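Local coordinates for protein nitrilotriacetate monooxygenase (Burkholderia pseudomallei, PDB 3SDO) that probably acts as a flavin-dependent monooxygenase of the NtaA/SnaA/DszA family, using FMN and molecular oxygen, at residues A[163-168]-A[214-219]. Numbering follows the deposited sequence.
Sequences GLWDSW and PVIFQA
The indole of Trp165 carries Pro214 on one face and Ile216 at its edge, a compact example of how a barrel helix is fitted to the next strand of the barrel. Pro214 CD stands 3.5 Å from the centroid of the Trp165 six-membered ring and only 1° off its normal, and one C-H of CD points at the ring in a CH-pi contact. The neighbouring methylene shifts toward the rim, where Pro214 CG comes within 3.6 Å of Trp165 CZ2. At the far end of the benzo ring Ile216 CD1 lies near the plane, 4.0 Å from Trp165 CZ3. The end of the Ile216 side chain comes nearer than its CB bond suggests: with CG1 anti to the carbonyl carbon (chi1 -56°), the further turn about CB-CG1 brings CD1 to the rim.

Trp165 lies on helix 150-165, whereas Pro214 immediately precedes strand 215-218 of the parallel barrel, so the contact packs this helix against the residue leading into the next barrel strand in the TIM-barrel fold of luciferase-like monooxygenases. Trp126, from the adjoining strand 124-129, and Ala114, from helix 106-119, also touch the indole. Its polar atom is served elsewhere, NE1 donating a hydrogen bond to Ala110 O.

No hydrogen bond links the two segments, and all three touching residues are buried. Cohesion here is therefore probably a matter of dispersion and close fit, perhaps aided by the modest polarity of C-H bonds beside the proline nitrogen, which suits them to the electron-rich indole face.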
ATOM      1  N   GLY A 163     -14.513  -4.837  13.457  1.00 21.03           N
ATOM      2  CA  GLY A 163     -14.292  -5.533  14.710  1.00 20.84           C
ATOM      3  C   GLY A 163     -12.831  -5.552  15.134  1.00 20.80           C
ATOM      4  O   GLY A 163     -12.494  -5.275  16.296  1.00 20.60           O
ATOM      5  N   LEU A 164     -11.947  -5.872  14.199  1.00 20.82           N
ATOM      6  CA  LEU A 164     -10.492  -5.864  14.491  1.00 20.63           C
ATOM      7  C   LEU A 164      -9.988  -4.487  14.877  1.00 20.54           C
ATOM      8  O   LEU A 164      -9.116  -4.349  15.755  1.00 20.97           O
ATOM      9  CB  LEU A 164      -9.686  -6.385  13.299  1.00 20.00           C
ATOM     10  CG  LEU A 164      -9.830  -7.872  12.997  1.00 19.29           C
ATOM     11  CD1 LEU A 164      -9.243  -8.173  11.625  1.00 19.05           C
ATOM     12  CD2 LEU A 164      -9.148  -8.734  14.060  1.00 19.27           C
ATOM     13  N   TRP A 165     -10.543  -3.465  14.239  1.00 20.59           N
ATOM     14  CA  TRP A 165     -10.163  -2.082  14.548  1.00 20.45           C
ATOM     15  C   TRP A 165     -10.568  -1.657  15.958  1.00 21.06           C
ATOM     16  O   TRP A 165     -10.090  -0.645  16.438  1.00 21.91           O
ATOM     17  CB  TRP A 165     -10.743  -1.086  13.531  1.00 19.81           C
ATOM     18  CG  TRP A 165     -10.038  -1.073  12.205  1.00 19.71           C
ATOM     19  CD1 TRP A 165      -8.732  -1.453  11.951  1.00 18.94           C
ATOM     20  CD2 TRP A 165     -10.583  -0.646  10.939  1.00 18.63           C
ATOM     21  NE1 TRP A 165      -8.454  -1.292  10.606  1.00 19.27           N
ATOM     22  CE2 TRP A 165      -9.566  -0.802   9.968  1.00 17.71           C
ATOM     23  CE3 TRP A 165     -11.830  -0.165  10.532  1.00 18.58           C
ATOM     24  CZ2 TRP A 165      -9.762  -0.479   8.628  1.00 19.09           C
ATOM     25  CZ3 TRP A 165     -12.029   0.157   9.184  1.00 18.62           C
ATOM     26  CH2 TRP A 165     -11.007   0.009   8.254  1.00 18.78           C
ATOM     27  N   ASP A 166     -11.459  -2.396  16.612  1.00 20.99           N
ATOM     28  CA  ASP A 166     -11.791  -2.089  18.001  1.00 20.78           C
ATOM     29  C   ASP A 166     -11.057  -2.989  19.005  1.00 21.37           C
ATOM     30  O   ASP A 166     -11.439  -3.045  20.170  1.00 22.30           O
ATOM     31  CB  ASP A 166     -13.321  -2.119  18.194  1.00 21.10           C
ATOM     32  CG  ASP A 166     -14.016  -0.879  17.603  1.00 20.43           C
ATOM     33  OD1 ASP A 166     -13.305   0.061  17.167  1.00 21.83           O
ATOM     34  OD2 ASP A 166     -15.276  -0.818  17.604  1.00 20.97           O
ATOM     35  N   SER A 167      -9.969  -3.634  18.566  1.00 20.53           N
ATOM     36  CA  SER A 167      -9.191  -4.531  19.433  1.00 20.75           C
ATOM     37  C   SER A 167      -8.665  -3.810  20.664  1.00 21.03           C
ATOM     38  O   SER A 167      -8.755  -4.334  21.786  1.00 20.43           O
ATOM     39  CB  SER A 167      -8.007  -5.136  18.686  1.00 19.98           C
ATOM     40  OG  SER A 167      -8.420  -5.986  17.639  1.00 20.11           O
ATOM     41  N   TRP A 168      -8.142  -2.611  20.432  1.00 20.46           N
ATOM     42  CA  TRP A 168      -7.413  -1.833  21.445  1.00 21.18           C
ATOM     43  C   TRP A 168      -8.175  -0.590  21.876  1.00 21.62           C
ATOM     44  O   TRP A 168      -8.291   0.350  21.100  1.00 21.54           O
ATOM     45  CB  TRP A 168      -6.067  -1.396  20.869  1.00 20.67           C
ATOM     46  CG  TRP A 168      -5.071  -2.523  20.761  1.00 19.29           C
ATOM     47  CD1 TRP A 168      -4.814  -3.302  19.662  1.00 19.14           C
ATOM     48  CD2 TRP A 168      -4.202  -2.969  21.778  1.00 21.38           C
ATOM     49  NE1 TRP A 168      -3.859  -4.234  19.957  1.00 20.47           N
ATOM     50  CE2 TRP A 168      -3.458  -4.048  21.254  1.00 21.26           C
ATOM     51  CE3 TRP A 168      -3.995  -2.584  23.107  1.00 22.20           C
ATOM     52  CZ2 TRP A 168      -2.520  -4.729  22.000  1.00 22.08           C
ATOM     53  CZ3 TRP A 168      -3.064  -3.260  23.843  1.00 24.13           C
ATOM     54  CH2 TRP A 168      -2.340  -4.329  23.295  1.00 22.72           C
ATOM     55  N   PRO A 214     -10.603   4.177  10.207  1.00 16.23           N
ATOM     56  CA  PRO A 214     -10.651   4.784   8.899  1.00 16.38           C
ATOM     57  C   PRO A 214     -12.088   4.943   8.391  1.00 16.48           C
ATOM     58  O   PRO A 214     -12.974   4.173   8.780  1.00 16.41           O
ATOM     59  CB  PRO A 214      -9.872   3.800   8.022  1.00 16.43           C
ATOM     60  CG  PRO A 214      -9.035   3.019   8.934  1.00 16.16           C
ATOM     61  CD  PRO A 214      -9.740   2.975  10.239  1.00 16.92           C
ATOM     62  N   VAL A 215     -12.303   5.961   7.566  1.00 16.03           N
ATOM     63  CA  VAL A 215     -13.618   6.259   6.987  1.00 16.26           C
ATOM     64  C   VAL A 215     -13.967   5.259   5.853  1.00 17.27           C
ATOM     65  O   VAL A 215     -13.109   4.917   4.993  1.00 17.07           O
ATOM     66  CB  VAL A 215     -13.655   7.702   6.470  1.00 15.94           C
ATOM     67  CG1 VAL A 215     -15.045   8.073   5.920  1.00 15.00           C
ATOM     68  CG2 VAL A 215     -13.252   8.669   7.604  1.00 16.58           C
ATOM     69  N   ILE A 216     -15.201   4.762   5.867  1.00 16.78           N
ATOM     70  CA  ILE A 216     -15.627   3.803   4.854  1.00 17.00           C
ATOM     71  C   ILE A 216     -16.334   4.520   3.709  1.00 17.49           C
ATOM     72  O   ILE A 216     -17.352   5.213   3.912  1.00 17.56           O
ATOM     73  CB  ILE A 216     -16.572   2.722   5.433  1.00 17.62           C
ATOM     74  CG1 ILE A 216     -15.920   1.996   6.603  1.00 17.99           C
ATOM     75  CG2 ILE A 216     -16.998   1.704   4.346  1.00 16.36           C
ATOM     76  CD1 ILE A 216     -14.527   1.437   6.342  1.00 17.39           C
ATOM     77  N   PHE A 217     -15.771   4.339   2.514  1.00 17.44           N
ATOM     78  CA  PHE A 217     -16.340   4.787   1.257  1.00 17.24           C
ATOM     79  C   PHE A 217     -16.896   3.576   0.521  1.00 18.77           C
ATOM     80  O   PHE A 217     -16.342   2.468   0.607  1.00 17.72           O
ATOM     81  CB  PHE A 217     -15.261   5.454   0.393  1.00 17.76           C
ATOM     82  CG  PHE A 217     -14.895   6.838   0.843  1.00 15.22           C
ATOM     83  CD1 PHE A 217     -14.193   7.037   2.001  1.00 16.03           C
ATOM     84  CD2 PHE A 217     -15.239   7.932   0.077  1.00 18.17           C
ATOM     85  CE1 PHE A 217     -13.858   8.298   2.402  1.00 15.68           C
ATOM     86  CE2 PHE A 217     -14.942   9.209   0.483  1.00 16.96           C
ATOM     87  CZ  PHE A 217     -14.264   9.394   1.647  1.00 17.05           C
ATOM     88  N   GLN A 218     -17.997   3.777  -0.190  1.00 18.66           N
ATOM     89  CA  GLN A 218     -18.533   2.726  -1.057  1.00 20.46           C
ATOM     90  C   GLN A 218     -19.168   3.344  -2.288  1.00 20.57           C
ATOM     91  O   GLN A 218     -19.484   4.516  -2.294  1.00 21.06           O
ATOM     92  CB  GLN A 218     -19.562   1.881  -0.311  1.00 20.29           C
ATOM     93  CG  GLN A 218     -19.007   1.069   0.826  1.00 21.38           C
ATOM     94  CD  GLN A 218     -20.055   0.293   1.565  1.00 22.73           C
ATOM     95  OE1 GLN A 218     -21.136   0.006   1.028  1.00 22.30           O
ATOM     96  NE2 GLN A 218     -19.766  -0.014   2.843  1.00 21.10           N
ATOM     97  N   ALA A 219     -19.337   2.562  -3.340  1.00 22.62           N
ATOM     98  CA  ALA A 219     -19.985   3.067  -4.562  1.00 24.72           C
ATOM     99  C   ALA A 219     -21.024   2.125  -5.142  1.00 26.60           C
ATOM    100  O   ALA A 219     -21.265   2.134  -6.341  1.00 28.06           O
ATOM    101  CB  ALA A 219     -18.941   3.397  -5.605  1.00 24.77           C
TER